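Local coordinates for purine nucleoside phosphorylase (Schistosoma mansoni, PDB 5TBS), which probably catalyses the reversible phosphorolysis of purine nucleosides such as inosine and guanosine to free base and ribose 1-phosphate, at residues G121-L126 and G215-G220; G192-N197 and G220-P225; I115-G120 and A239-A244. All coordinates share one frame; numbering follows the deposited sequence.

The three contacts are built on one mixed sheet and the loops that leave it, their centres 9 to 11 Å apart, and all touch the bound adenine. Along the chain, interaction 3 pairs strand 112-121 with strand 236-246 and so closes a long loop that holds interactions 1 and 2 within it. Interactions 1 and 2 cross, their segments alternating, and share G220. Strand 218-220 connects them: it runs antiparallel to strand 112-121 and parallel to strand 189-196. Direct bonds probably join the contacts, D217 OD2 to V193 N, V219 O to G120 N and N117 ND2 to T223 OG1. The purine pocket is thus assembled from segments distant in sequence but adjacent in the sheet.

Interaction 1. Residues G121-L126 and G215-G220; sequences GINRKL and GCDVVG. With ADE (adenine), chain B.
Polar contacts between I122, N123 and D217 hold the two segments together. D217 O accepts two successive backbone N-H groups, I122 N at 2.8 Å and N123 N at 3.1 Å, both arriving from the same face of its carbonyl plane; the first donor stands 40° above that plane. Beside this pair the side chains of N123 and D217 run alongside each other, and N123 ND2 gives a fairly straight bond of 2.9 Å to the anti side of D217 OD1. The other carboxylate oxygen, OD2, bonds to V193 N. N123 CG lies anti to its backbone N (chi1 -171°), an orientation that lets OD1 turn back to K125 N at 2.8 Å, so both ends of the amide are fixed.

Apolar contacts flank the polar ones. L126 CD1 meets V218 CG2 at 3.6 Å, the two side chains crossing at about a right angle, while I122 CD1 reaches V219 CG1 at 4.1 Å. I122 also leans on S208 and L212 of helix 205-213.

While V219 O and G220 CA approach adenine C8, G121 and V218 form an antiparallel, non-hydrogen-bonded strand pair that runs out into an Asx turn at N123 within a type I turn to L126.

Interaction 2. Residues G192-N197 and G220-P225; sequences GVYAFN and GMSTVP. With ADE (adenine), chain B.
Y194 and F196, on alternate residues of a strand, are the bumps of this contact, and the chain from G220 to P225 bends round them. Both side chains have CG anti to the backbone N (chi1 180° for each), which sends the rings out from the strand into the hollow of that bend. The Y194 ring passes obliquely by V224, with CD1 3.7 Å from V224 CG2, and carries its hydroxyl into the bend at M221 and S222. G220, without a side chain, leaves room for that hydroxyl, whose OH lies 3.1 Å from G220 C. The F196 ring occupies the neighbouring hollow: CD2 approaches V224 CB at 3.8 Å, CE2 approaches P225 CG at 3.6 Å, and G220 O lies in the ring plane at its edge. L145 of a second subunit also packs on F196.

Where the strands run parallel, G220 N bonds to A195 O and N197 N bonds to G220 O at 2.9 Å, so G220 is gripped through both its amide N-H and its carbonyl. M221 CG rests against N197 O, and the extended M221 side chain carries CE to 3.7 Å from adenine C8.

Chemically, the phenol helps hold the bend: S222 N donates to Y194 OH at 3.2 Å (angle 166°), and a water at the edge of the Y194 ring links OH to S222 OG. A buried hydroxyl and a pair of backbone bonds therefore steady the chain where M221 CE and G220 CA approach the C8 end of adenine from opposite faces.

Interaction 3. Residues I115-G120 and A239-A244; sequences ITNLAG and AVSLIA. With ADE (adenine), chain B.
N117 and S241 meet through their first torsions. N117 has CG between its backbone N and carbonyl carbon (chi1 60°), which swings the amide across to the neighbouring strand; S241 sets OG anti to its carbonyl carbon (chi1 -74°), facing that amide. The hydroxyl then donates to N117 OD1 at 2.5 Å, a notably short bond whose exact length is doubtful, lying in the carbonyl plane and on a lone pair. N117 ND2 has its own partner, T223 OG1.

The surrounding ladder is parallel, the two short strand axes passing 4.5 Å apart at 35°. N117 is bonded through its backbone as well: its N reaches V240 O, and its O receives L242 N at 2.8 Å. Further along, A119 N donates to L242 O, and A119 O receives A244 N at 3.0 Å. On the face opposite N117 and S241, L118 and L242 lie side by side pointing the same way, L118 CD1 being 3.9 Å from L242 CD2; V262 and R269 of helix 259-283 cover these two residues.

The C-terminal ends of both segments border the ligand. A244 CB comes within 3.7 Å of adenine N1, and G120 CA within 3.5 Å of adenine N6, while N245 just beyond hydrogen-bonds the base through OD1. With both ends of the N117 amide engaged, its rotation is probably restrained, so the buried polar link ties these central strands to each other and to the loop at T223.

Interaction 1. Residues G121-L126 and G215-G220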
ATOM      1  N   GLY A 121      13.691  -4.899  16.518  1.00 21.09           N
ATOM      2  CA  GLY A 121      15.047  -4.783  15.997  1.00 20.12           C
ATOM      3  C   GLY A 121      15.305  -5.709  14.814  1.00 25.04           C
ATOM      4  O   GLY A 121      14.968  -6.898  14.855  1.00 24.09           O
ATOM      5  N   ILE A 122      15.908  -5.159  13.755  1.00 20.66           N
ATOM      6  CA  ILE A 122      16.314  -5.937  12.572  1.00 23.08           C
ATOM      7  C   ILE A 122      17.833  -6.086  12.505  1.00 30.23           C
ATOM      8  O   ILE A 122      18.358  -7.188  12.331  1.00 27.86           O
ATOM      9  CB  ILE A 122      15.768  -5.285  11.283  1.00 25.23           C
ATOM     10  CG1 ILE A 122      14.250  -5.105  11.382  1.00 23.88           C
ATOM     11  CG2 ILE A 122      16.192  -6.089  10.026  1.00 20.68           C
ATOM     12  CD1 ILE A 122      13.469  -6.483  11.253  1.00 23.92           C
ATOM     13  N   ASN A 123      18.550  -4.967  12.612  1.00 25.17           N
ATOM     14  CA  ASN A 123      20.014  -4.960  12.634  1.00 24.98           C
ATOM     15  C   ASN A 123      20.543  -5.871  13.728  1.00 24.18           C
ATOM     16  O   ASN A 123      20.092  -5.812  14.876  1.00 30.96           O
ATOM     17  CB  ASN A 123      20.501  -3.520  12.880  1.00 28.26           C
ATOM     18  CG  ASN A 123      22.012  -3.359  12.717  1.00 33.12           C
ATOM     19  OD1 ASN A 123      22.785  -3.935  13.461  1.00 41.10           O
ATOM     20  ND2 ASN A 123      22.421  -2.530  11.764  1.00 32.90           N
ATOM     21  N   ARG A 124      21.537  -6.708  13.391  1.00 21.91           N
ATOM     22  CA  ARG A 124      21.942  -7.698  14.381  1.00 23.16           C
ATOM     23  C   ARG A 124      22.631  -7.082  15.591  1.00 30.80           C
ATOM     24  O   ARG A 124      22.789  -7.777  16.592  1.00 30.86           O
ATOM     25  CB  ARG A 124      22.850  -8.748  13.726  1.00 44.93           C
ATOM     26  CG  ARG A 124      22.154  -9.511  12.609  1.00 59.01           C
ATOM     27  CD  ARG A 124      22.976 -10.717  12.183  1.00 76.52           C
ATOM     28  NE  ARG A 124      22.206 -11.667  11.380  1.00 73.72           N
ATOM     29  CZ  ARG A 124      21.668 -12.783  11.864  1.00 63.81           C
ATOM     30  NH1 ARG A 124      21.807 -13.096  13.154  1.00 49.01           N
ATOM     31  NH2 ARG A 124      20.993 -13.587  11.045  1.00 67.94           N
ATOM     32  N   LYS A 125      23.031  -5.805  15.536  1.00 34.95           N
ATOM     33  CA  LYS A 125      23.645  -5.172  16.706  1.00 35.79           C
ATOM     34  C   LYS A 125      22.638  -4.810  17.800  1.00 35.22           C
ATOM     35  O   LYS A 125      23.060  -4.538  18.925  1.00 32.98           O
ATOM     36  CB  LYS A 125      24.419  -3.911  16.293  1.00 40.45           C
ATOM     37  CG  LYS A 125      25.755  -4.164  15.578  1.00 56.42           C
ATOM     38  CD  LYS A 125      26.703  -5.076  16.385  1.00 67.81           C
ATOM     39  CE  LYS A 125      26.712  -6.533  15.863  1.00 71.32           C
ATOM     40  NZ  LYS A 125      27.131  -7.532  16.902  1.00 67.78           N
ATOM     41  N   LEU A 126      21.328  -4.834  17.523  1.00 26.10           N
ATOM     42  CA  LEU A 126      20.315  -4.387  18.491  1.00 23.45           C
ATOM     43  C   LEU A 126      19.796  -5.514  19.393  1.00 25.48           C
ATOM     44  O   LEU A 126      19.433  -6.591  18.911  1.00 31.85           O
ATOM     45  CB  LEU A 126      19.129  -3.756  17.743  1.00 23.77           C
ATOM     46  CG  LEU A 126      19.513  -2.667  16.738  1.00 26.53           C
ATOM     47  CD1 LEU A 126      18.311  -2.195  15.948  1.00 24.40           C
ATOM     48  CD2 LEU A 126      20.203  -1.512  17.468  1.00 25.87           C
ATOM     49  N   GLY A 215      18.125  -3.070   4.042  1.00 32.79           N
ATOM     50  CA  GLY A 215      18.849  -2.069   4.804  1.00 37.21           C
ATOM     51  C   GLY A 215      18.081  -1.383   5.921  1.00 44.50           C
ATOM     52  O   GLY A 215      18.446  -0.260   6.304  1.00 34.93           O
ATOM     53  N   CYS A 216      17.024  -2.009   6.458  1.00 28.87           N
ATOM     54  CA  CYS A 216      16.288  -1.448   7.592  1.00 25.39           C
ATOM     55  C   CYS A 216      16.918  -1.925   8.887  1.00 26.01           C
ATOM     56  O   CYS A 216      17.323  -3.081   8.998  1.00 26.30           O
ATOM     57  CB  CYS A 216      14.823  -1.871   7.554  1.00 25.61           C
ATOM     58  SG  CYS A 216      14.006  -1.400   5.986  1.00 31.22           S
ATOM     59  N   ASP A 217      16.997  -1.035   9.870  1.00 21.16           N
ATOM     60  CA  ASP A 217      17.585  -1.395  11.160  1.00 20.00           C
ATOM     61  C   ASP A 217      16.520  -1.703  12.201  1.00 22.24           C
ATOM     62  O   ASP A 217      16.747  -2.523  13.096  1.00 26.15           O
ATOM     63  CB  ASP A 217      18.476  -0.250  11.682  1.00 21.93           C
ATOM     64  CG  ASP A 217      19.649   0.080  10.713  1.00 32.32           C
ATOM     65  OD1 ASP A 217      20.499  -0.813  10.504  1.00 35.37           O
ATOM     66  OD2 ASP A 217      19.730   1.218  10.197  1.00 22.45           O
ATOM     67  N   VAL A 218      15.362  -1.051  12.090  1.00 22.64           N
ATOM     68  CA  VAL A 218      14.285  -1.141  13.075  1.00 20.63           C
ATOM     69  C   VAL A 218      12.967  -1.134  12.292  1.00 19.87           C
ATOM     70  O   VAL A 218      12.901  -0.566  11.206  1.00 17.93           O
ATOM     71  CB  VAL A 218      14.367   0.057  14.049  1.00 26.99           C
ATOM     72  CG1 VAL A 218      13.268   0.033  14.999  1.00 30.59           C
ATOM     73  CG2 VAL A 218      15.647   0.016  14.804  1.00 27.62           C
ATOM     74  N   VAL A 219      11.910  -1.739  12.840  1.00 18.52           N
ATOM     75  CA  VAL A 219      10.592  -1.695  12.187  1.00 17.81           C
ATOM     76  C   VAL A 219       9.513  -1.387  13.234  1.00 17.37           C
ATOM     77  O   VAL A 219       9.523  -1.943  14.335  1.00 21.30           O
ATOM     78  CB  VAL A 219      10.276  -3.017  11.441  1.00 16.81           C
ATOM     79  CG1 VAL A 219      10.306  -4.240  12.438  1.00 17.09           C
ATOM     80  CG2 VAL A 219       8.879  -2.920  10.694  1.00 13.91           C
ATOM     81  N   GLY A 220       8.561  -0.518  12.891  1.00 19.08           N
ATOM     82  CA  GLY A 220       7.453  -0.282  13.810  1.00 17.83           C
ATOM     83  C   GLY A 220       6.218   0.219  13.068  1.00 25.37           C
ATOM     84  O   GLY A 220       6.228   0.350  11.835  1.00 16.73           O
TER
HETATM   85  N9  ADE B 301       6.124  -2.871  16.230  1.00 30.36           N
HETATM   86  C8  ADE B 301       6.352  -3.612  15.112  1.00 27.52           C
HETATM   87  N7  ADE B 301       7.086  -4.682  15.335  1.00 28.65           N
HETATM   88  C5  ADE B 301       7.340  -4.648  16.695  1.00 23.49           C
HETATM   89  C6  ADE B 301       8.070  -5.519  17.566  1.00 30.75           C
HETATM   90  N6  ADE B 301       8.673  -6.650  17.158  1.00 34.14           N
HETATM   91  N1  ADE B 301       8.127  -5.184  18.875  1.00 32.44           N
HETATM   92  C2  ADE B 301       7.512  -4.055  19.291  1.00 30.15           C
HETATM   93  N3  ADE B 301       6.817  -3.156  18.572  1.00 27.97           N
HETATM   94  C4  ADE B 301       6.760  -3.526  17.266  1.00 26.55           C

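Interaction 2. Residues G192-N197 and G220-P225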
ATOM      1  N   GLY A 192      19.825   4.561  13.490  1.00 22.05           N
ATOM      2  CA  GLY A 192      19.390   3.602  12.471  1.00 28.48           C
ATOM      3  C   GLY A 192      18.260   4.094  11.594  1.00 24.50           C
ATOM      4  O   GLY A 192      17.626   5.109  11.879  1.00 22.58           O
ATOM      5  N   VAL A 193      17.964   3.294  10.547  1.00 19.27           N
ATOM      6  CA  VAL A 193      16.878   3.559   9.587  1.00 20.62           C
ATOM      7  C   VAL A 193      15.612   2.816  10.003  1.00 23.36           C
ATOM      8  O   VAL A 193      15.655   1.595  10.193  1.00 23.14           O
ATOM      9  CB  VAL A 193      17.297   3.117   8.169  1.00 18.15           C
ATOM     10  CG1 VAL A 193      16.133   3.247   7.206  1.00 20.56           C
ATOM     11  CG2 VAL A 193      18.550   3.908   7.686  1.00 24.20           C
ATOM     12  N   TYR A 194      14.473   3.528  10.086  1.00 17.65           N
ATOM     13  CA  TYR A 194      13.201   2.981  10.577  1.00 19.18           C
ATOM     14  C   TYR A 194      12.296   2.572   9.404  1.00 18.38           C
ATOM     15  O   TYR A 194      12.015   3.396   8.534  1.00 19.10           O
ATOM     16  CB  TYR A 194      12.505   4.059  11.426  1.00 19.95           C
ATOM     17  CG  TYR A 194      11.155   3.746  12.047  1.00 21.93           C
ATOM     18  CD1 TYR A 194       9.957   3.965  11.350  1.00 16.77           C
ATOM     19  CD2 TYR A 194      11.085   3.254  13.350  1.00 19.88           C
ATOM     20  CE1 TYR A 194       8.709   3.660  11.923  1.00 17.40           C
ATOM     21  CE2 TYR A 194       9.850   2.983  13.969  1.00 22.33           C
ATOM     22  CZ  TYR A 194       8.671   3.180  13.243  1.00 21.17           C
ATOM     23  OH  TYR A 194       7.483   2.918  13.876  1.00 16.68           O
ATOM     24  N   ALA A 195      11.814   1.328   9.391  1.00 17.40           N
ATOM     25  CA  ALA A 195      10.801   0.909   8.410  1.00 15.81           C
ATOM     26  C   ALA A 195       9.418   1.052   9.032  1.00 19.08           C
ATOM     27  O   ALA A 195       9.194   0.585  10.152  1.00 16.86           O
ATOM     28  CB  ALA A 195      11.001  -0.549   7.956  1.00 17.88           C
ATOM     29  N   PHE A 196       8.496   1.723   8.320  1.00 16.57           N
ATOM     30  CA  PHE A 196       7.101   1.844   8.752  1.00 14.50           C
ATOM     31  C   PHE A 196       6.308   0.665   8.162  1.00 19.89           C
ATOM     32  O   PHE A 196       6.123   0.602   6.939  1.00 17.46           O
ATOM     33  CB  PHE A 196       6.554   3.204   8.288  1.00 12.81           C
ATOM     34  CG  PHE A 196       5.104   3.498   8.659  1.00 19.97           C
ATOM     35  CD1 PHE A 196       4.465   2.824   9.729  1.00 20.28           C
ATOM     36  CD2 PHE A 196       4.388   4.484   7.947  1.00 13.65           C
ATOM     37  CE1 PHE A 196       3.156   3.097  10.077  1.00 19.46           C
ATOM     38  CE2 PHE A 196       3.011   4.757   8.277  1.00 11.67           C
ATOM     39  CZ  PHE A 196       2.420   4.078   9.360  1.00 18.08           C
ATOM     40  N   ASN A 197       5.829  -0.256   9.044  1.00 16.77           N
ATOM     41  CA  ASN A 197       4.891  -1.343   8.721  1.00 18.94           C
ATOM     42  C   ASN A 197       3.516  -0.913   9.223  1.00 20.35           C
ATOM     43  O   ASN A 197       3.346  -0.700  10.423  1.00 19.59           O
ATOM     44  CB  ASN A 197       5.322  -2.676   9.389  1.00 17.29           C
ATOM     45  CG  ASN A 197       4.158  -3.726   9.553  1.00 24.19           C
ATOM     46  OD1 ASN A 197       3.226  -3.759   8.766  1.00 23.08           O
ATOM     47  ND2 ASN A 197       4.242  -4.590  10.596  1.00 25.97           N
ATOM     48  N   GLY A 220       8.561  -0.518  12.891  1.00 19.08           N
ATOM     49  CA  GLY A 220       7.453  -0.282  13.810  1.00 17.83           C
ATOM     50  C   GLY A 220       6.218   0.219  13.068  1.00 25.37           C
ATOM     51  O   GLY A 220       6.228   0.350  11.835  1.00 16.73           O
ATOM     52  N   MET A 221       5.164   0.561  13.854  1.00 14.19           N
ATOM     53  CA  MET A 221       3.807   0.824  13.346  1.00 12.66           C
ATOM     54  C   MET A 221       3.356   2.273  13.551  1.00 19.70           C
ATOM     55  O   MET A 221       2.144   2.563  13.429  1.00 16.90           O
ATOM     56  CB  MET A 221       2.794  -0.119  14.028  1.00 17.00           C
ATOM     57  CG  MET A 221       3.060  -1.603  13.831  1.00 19.70           C
ATOM     58  SD  MET A 221       1.860  -2.626  14.746  1.00 20.03           S
ATOM     59  CE  MET A 221       2.751  -4.184  14.738  1.00 19.50           C
ATOM     60  N   SER A 222       4.290   3.193  13.810  1.00 15.72           N
ATOM     61  CA  SER A 222       3.891   4.561  14.122  1.00 15.51           C
ATOM     62  C   SER A 222       4.973   5.536  13.650  1.00 18.29           C
ATOM     63  O   SER A 222       5.842   5.188  12.835  1.00 21.14           O
ATOM     64  CB  SER A 222       3.591   4.688  15.629  1.00 19.32           C
ATOM     65  OG  SER A 222       4.766   4.480  16.392  1.00 27.52           O
ATOM     66  N   THR A 223       4.845   6.799  14.097  1.00 19.40           N
ATOM     67  CA  THR A 223       5.891   7.825  14.060  1.00 22.60           C
ATOM     68  C   THR A 223       6.100   8.465  12.676  1.00 21.97           C
ATOM     69  O   THR A 223       6.109   9.696  12.561  1.00 19.89           O
ATOM     70  CB  THR A 223       7.202   7.240  14.601  1.00 23.09           C
ATOM     71  OG1 THR A 223       6.992   6.826  15.949  1.00 26.04           O
ATOM     72  CG2 THR A 223       8.321   8.317  14.629  1.00 18.93           C
ATOM     73  N   VAL A 224       6.290   7.674  11.614  1.00 17.99           N
ATOM     74  CA  VAL A 224       6.485   8.272  10.262  1.00 15.11           C
ATOM     75  C   VAL A 224       5.354   9.211   9.849  1.00 20.10           C
ATOM     76  O   VAL A 224       5.647  10.306   9.328  1.00 16.13           O
ATOM     77  CB  VAL A 224       6.756   7.163   9.232  1.00 17.30           C
ATOM     78  CG1 VAL A 224       6.655   7.651   7.790  1.00 15.45           C
ATOM     79  CG2 VAL A 224       8.176   6.559   9.481  1.00 16.68           C
ATOM     80  N   PRO A 225       4.065   8.902  10.062  1.00 19.05           N
ATOM     81  CA  PRO A 225       3.028   9.909   9.715  1.00 15.83           C
ATOM     82  C   PRO A 225       3.197  11.242  10.432  1.00 15.52           C
ATOM     83  O   PRO A 225       3.133  12.306   9.783  1.00 17.51           O
ATOM     84  CB  PRO A 225       1.707   9.212  10.122  1.00 15.15           C
ATOM     85  CG  PRO A 225       2.000   7.709   9.989  1.00 21.75           C
ATOM     86  CD  PRO A 225       3.461   7.631  10.525  1.00 18.33           C
TER
HETATM   87  N9  ADE B 301       6.124  -2.871  16.230  1.00 30.36           N
HETATM   88  C8  ADE B 301       6.352  -3.612  15.112  1.00 27.52           C
HETATM   89  N7  ADE B 301       7.086  -4.682  15.335  1.00 28.65           N
HETATM   90  C5  ADE B 301       7.340  -4.648  16.695  1.00 23.49           C
HETATM   91  C6  ADE B 301       8.070  -5.519  17.566  1.00 30.75           C
HETATM   92  N6  ADE B 301       8.673  -6.650  17.158  1.00 34.14           N
HETATM   93  N1  ADE B 301       8.127  -5.184  18.875  1.00 32.44           N
HETATM   94  C2  ADE B 301       7.512  -4.055  19.291  1.00 30.15           C
HETATM   95  N3  ADE B 301       6.817  -3.156  18.572  1.00 27.97           N
HETATM   96  C4  ADE B 301       6.760  -3.526  17.266  1.00 26.55           C
HETATM   97  O   HOH W   1       6.962   2.197  16.463  1.00 35.97           O

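Interaction 3. Residues I115-G120 and A239-A244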
ATOM      1  N   ILE A 115       9.466  12.538  19.906  1.00 18.25           N
ATOM      2  CA  ILE A 115       8.606  11.364  19.729  1.00 23.99           C
ATOM      3  C   ILE A 115       9.333  10.106  20.202  1.00 28.99           C
ATOM      4  O   ILE A 115      10.489   9.879  19.817  1.00 27.47           O
ATOM      5  CB  ILE A 115       8.218  11.159  18.253  1.00 27.07           C
ATOM      6  CG1 ILE A 115       7.691  12.426  17.615  1.00 28.70           C
ATOM      7  CG2 ILE A 115       7.225   9.974  18.142  1.00 24.62           C
ATOM      8  CD1 ILE A 115       7.558  12.254  16.112  1.00 28.71           C
ATOM      9  N   THR A 116       8.648   9.260  20.994  1.00 23.80           N
ATOM     10  CA  THR A 116       9.203   7.939  21.284  1.00 24.02           C
ATOM     11  C   THR A 116       8.216   6.847  20.871  1.00 24.52           C
ATOM     12  O   THR A 116       7.002   7.082  20.753  1.00 25.02           O
ATOM     13  CB  THR A 116       9.561   7.779  22.769  1.00 27.98           C
ATOM     14  OG1 THR A 116       8.354   7.864  23.553  1.00 25.57           O
ATOM     15  CG2 THR A 116      10.597   8.830  23.239  1.00 24.12           C
ATOM     16  N   ASN A 117       8.746   5.650  20.602  1.00 21.93           N
ATOM     17  CA  ASN A 117       7.915   4.503  20.228  1.00 23.78           C
ATOM     18  C   ASN A 117       8.614   3.216  20.672  1.00 24.12           C
ATOM     19  O   ASN A 117       9.797   3.224  21.035  1.00 22.77           O
ATOM     20  CB  ASN A 117       7.624   4.447  18.690  1.00 25.20           C
ATOM     21  CG  ASN A 117       8.909   4.329  17.826  1.00 28.20           C
ATOM     22  OD1 ASN A 117       9.644   3.367  17.924  1.00 28.27           O
ATOM     23  ND2 ASN A 117       9.160   5.314  16.971  1.00 36.93           N
ATOM     24  N   LEU A 118       7.853   2.109  20.633  1.00 18.72           N
ATOM     25  CA  LEU A 118       8.358   0.742  20.732  1.00 21.20           C
ATOM     26  C   LEU A 118       8.473   0.145  19.325  1.00 26.28           C
ATOM     27  O   LEU A 118       7.600   0.375  18.495  1.00 25.35           O
ATOM     28  CB  LEU A 118       7.397  -0.125  21.554  1.00 22.85           C
ATOM     29  CG  LEU A 118       7.338  -0.107  23.092  1.00 31.03           C
ATOM     30  CD1 LEU A 118       8.655  -0.522  23.705  1.00 35.93           C
ATOM     31  CD2 LEU A 118       6.888   1.188  23.622  1.00 28.70           C
ATOM     32  N   ALA A 119       9.519  -0.660  19.075  1.00 19.98           N
ATOM     33  CA  ALA A 119       9.795  -1.153  17.723  1.00 19.45           C
ATOM     34  C   ALA A 119      10.542  -2.485  17.778  1.00 24.26           C
ATOM     35  O   ALA A 119      11.103  -2.871  18.819  1.00 20.84           O
ATOM     36  CB  ALA A 119      10.596  -0.105  16.908  1.00 14.35           C
ATOM     37  N   GLY A 120      10.521  -3.217  16.663  1.00 18.44           N
ATOM     38  CA  GLY A 120      11.296  -4.454  16.567  1.00 22.51           C
ATOM     39  C   GLY A 120      12.687  -4.190  15.999  1.00 23.31           C
ATOM     40  O   GLY A 120      12.856  -3.355  15.125  1.00 21.61           O
ATOM     41  N   ALA A 239      13.207  11.566  17.033  1.00 21.13           N
ATOM     42  CA  ALA A 239      12.418  10.351  17.238  1.00 19.00           C
ATOM     43  C   ALA A 239      13.318   9.226  17.749  1.00 24.34           C
ATOM     44  O   ALA A 239      14.380   8.984  17.179  1.00 18.17           O
ATOM     45  CB  ALA A 239      11.706   9.929  15.912  1.00 18.01           C
ATOM     46  N   VAL A 240      12.924   8.569  18.844  1.00 17.82           N
ATOM     47  CA  VAL A 240      13.720   7.504  19.452  1.00 20.84           C
ATOM     48  C   VAL A 240      12.837   6.263  19.535  1.00 23.60           C
ATOM     49  O   VAL A 240      11.684   6.362  19.979  1.00 20.61           O
ATOM     50  CB  VAL A 240      14.234   7.899  20.855  1.00 25.19           C
ATOM     51  CG1 VAL A 240      15.074   6.754  21.491  1.00 21.36           C
ATOM     52  CG2 VAL A 240      14.995   9.205  20.803  1.00 27.47           C
ATOM     53  N   SER A 241      13.370   5.109  19.102  1.00 18.70           N
ATOM     54  CA  SER A 241      12.714   3.812  19.271  1.00 21.89           C
ATOM     55  C   SER A 241      13.331   3.026  20.434  1.00 21.24           C
ATOM     56  O   SER A 241      14.560   2.946  20.562  1.00 25.06           O
ATOM     57  CB  SER A 241      12.830   2.969  17.990  1.00 20.78           C
ATOM     58  OG  SER A 241      11.981   3.410  16.936  1.00 23.38           O
ATOM     59  N   LEU A 242      12.482   2.423  21.270  1.00 19.64           N
ATOM     60  CA  LEU A 242      12.928   1.466  22.282  1.00 19.32           C
ATOM     61  C   LEU A 242      12.734   0.069  21.690  1.00 23.18           C
ATOM     62  O   LEU A 242      11.615  -0.277  21.294  1.00 19.93           O
ATOM     63  CB  LEU A 242      12.123   1.627  23.579  1.00 21.66           C
ATOM     64  CG  LEU A 242      12.334   0.582  24.686  1.00 24.97           C
ATOM     65  CD1 LEU A 242      13.806   0.512  25.047  1.00 21.25           C
ATOM     66  CD2 LEU A 242      11.484   0.921  25.955  1.00 22.22           C
ATOM     67  N   ILE A 243      13.815  -0.718  21.623  1.00 22.60           N
ATOM     68  CA  ILE A 243      13.805  -2.037  20.985  1.00 22.24           C
ATOM     69  C   ILE A 243      13.234  -3.084  21.941  1.00 22.20           C
ATOM     70  O   ILE A 243      13.813  -3.356  23.000  1.00 22.66           O
ATOM     71  CB  ILE A 243      15.226  -2.432  20.545  1.00 24.73           C
ATOM     72  CG1 ILE A 243      15.823  -1.380  19.580  1.00 21.13           C
ATOM     73  CG2 ILE A 243      15.213  -3.869  19.990  1.00 22.83           C
ATOM     74  CD1 ILE A 243      14.917  -1.070  18.337  1.00 24.52           C
ATOM     75  N   ALA A 244      12.120  -3.711  21.551  1.00 21.17           N
ATOM     76  CA  ALA A 244      11.491  -4.753  22.382  1.00 23.52           C
ATOM     77  C   ALA A 244      12.146  -6.137  22.238  1.00 21.84           C
ATOM     78  O   ALA A 244      12.148  -6.934  23.189  1.00 22.45           O
ATOM     79  CB  ALA A 244       9.995  -4.878  22.033  1.00 22.78           C
TER
HETATM   80  N9  ADE B 301       6.124  -2.871  16.230  1.00 30.36           N
HETATM   81  C8  ADE B 301       6.352  -3.612  15.112  1.00 27.52           C
HETATM   82  N7  ADE B 301       7.086  -4.682  15.335  1.00 28.65           N
HETATM   83  C5  ADE B 301       7.340  -4.648  16.695  1.00 23.49           C
HETATM   84  C6  ADE B 301       8.070  -5.519  17.566  1.00 30.75           C
HETATM   85  N6  ADE B 301       8.673  -6.650  17.158  1.00 34.14           N
HETATM   86  N1  ADE B 301       8.127  -5.184  18.875  1.00 32.44           N
HETATM   87  C2  ADE B 301       7.512  -4.055  19.291  1.00 30.15           C
HETATM   88  N3  ADE B 301       6.817  -3.156  18.572  1.00 27.97           N
HETATM   89  C4  ADE B 301       6.760  -3.526  17.266  1.00 26.55           C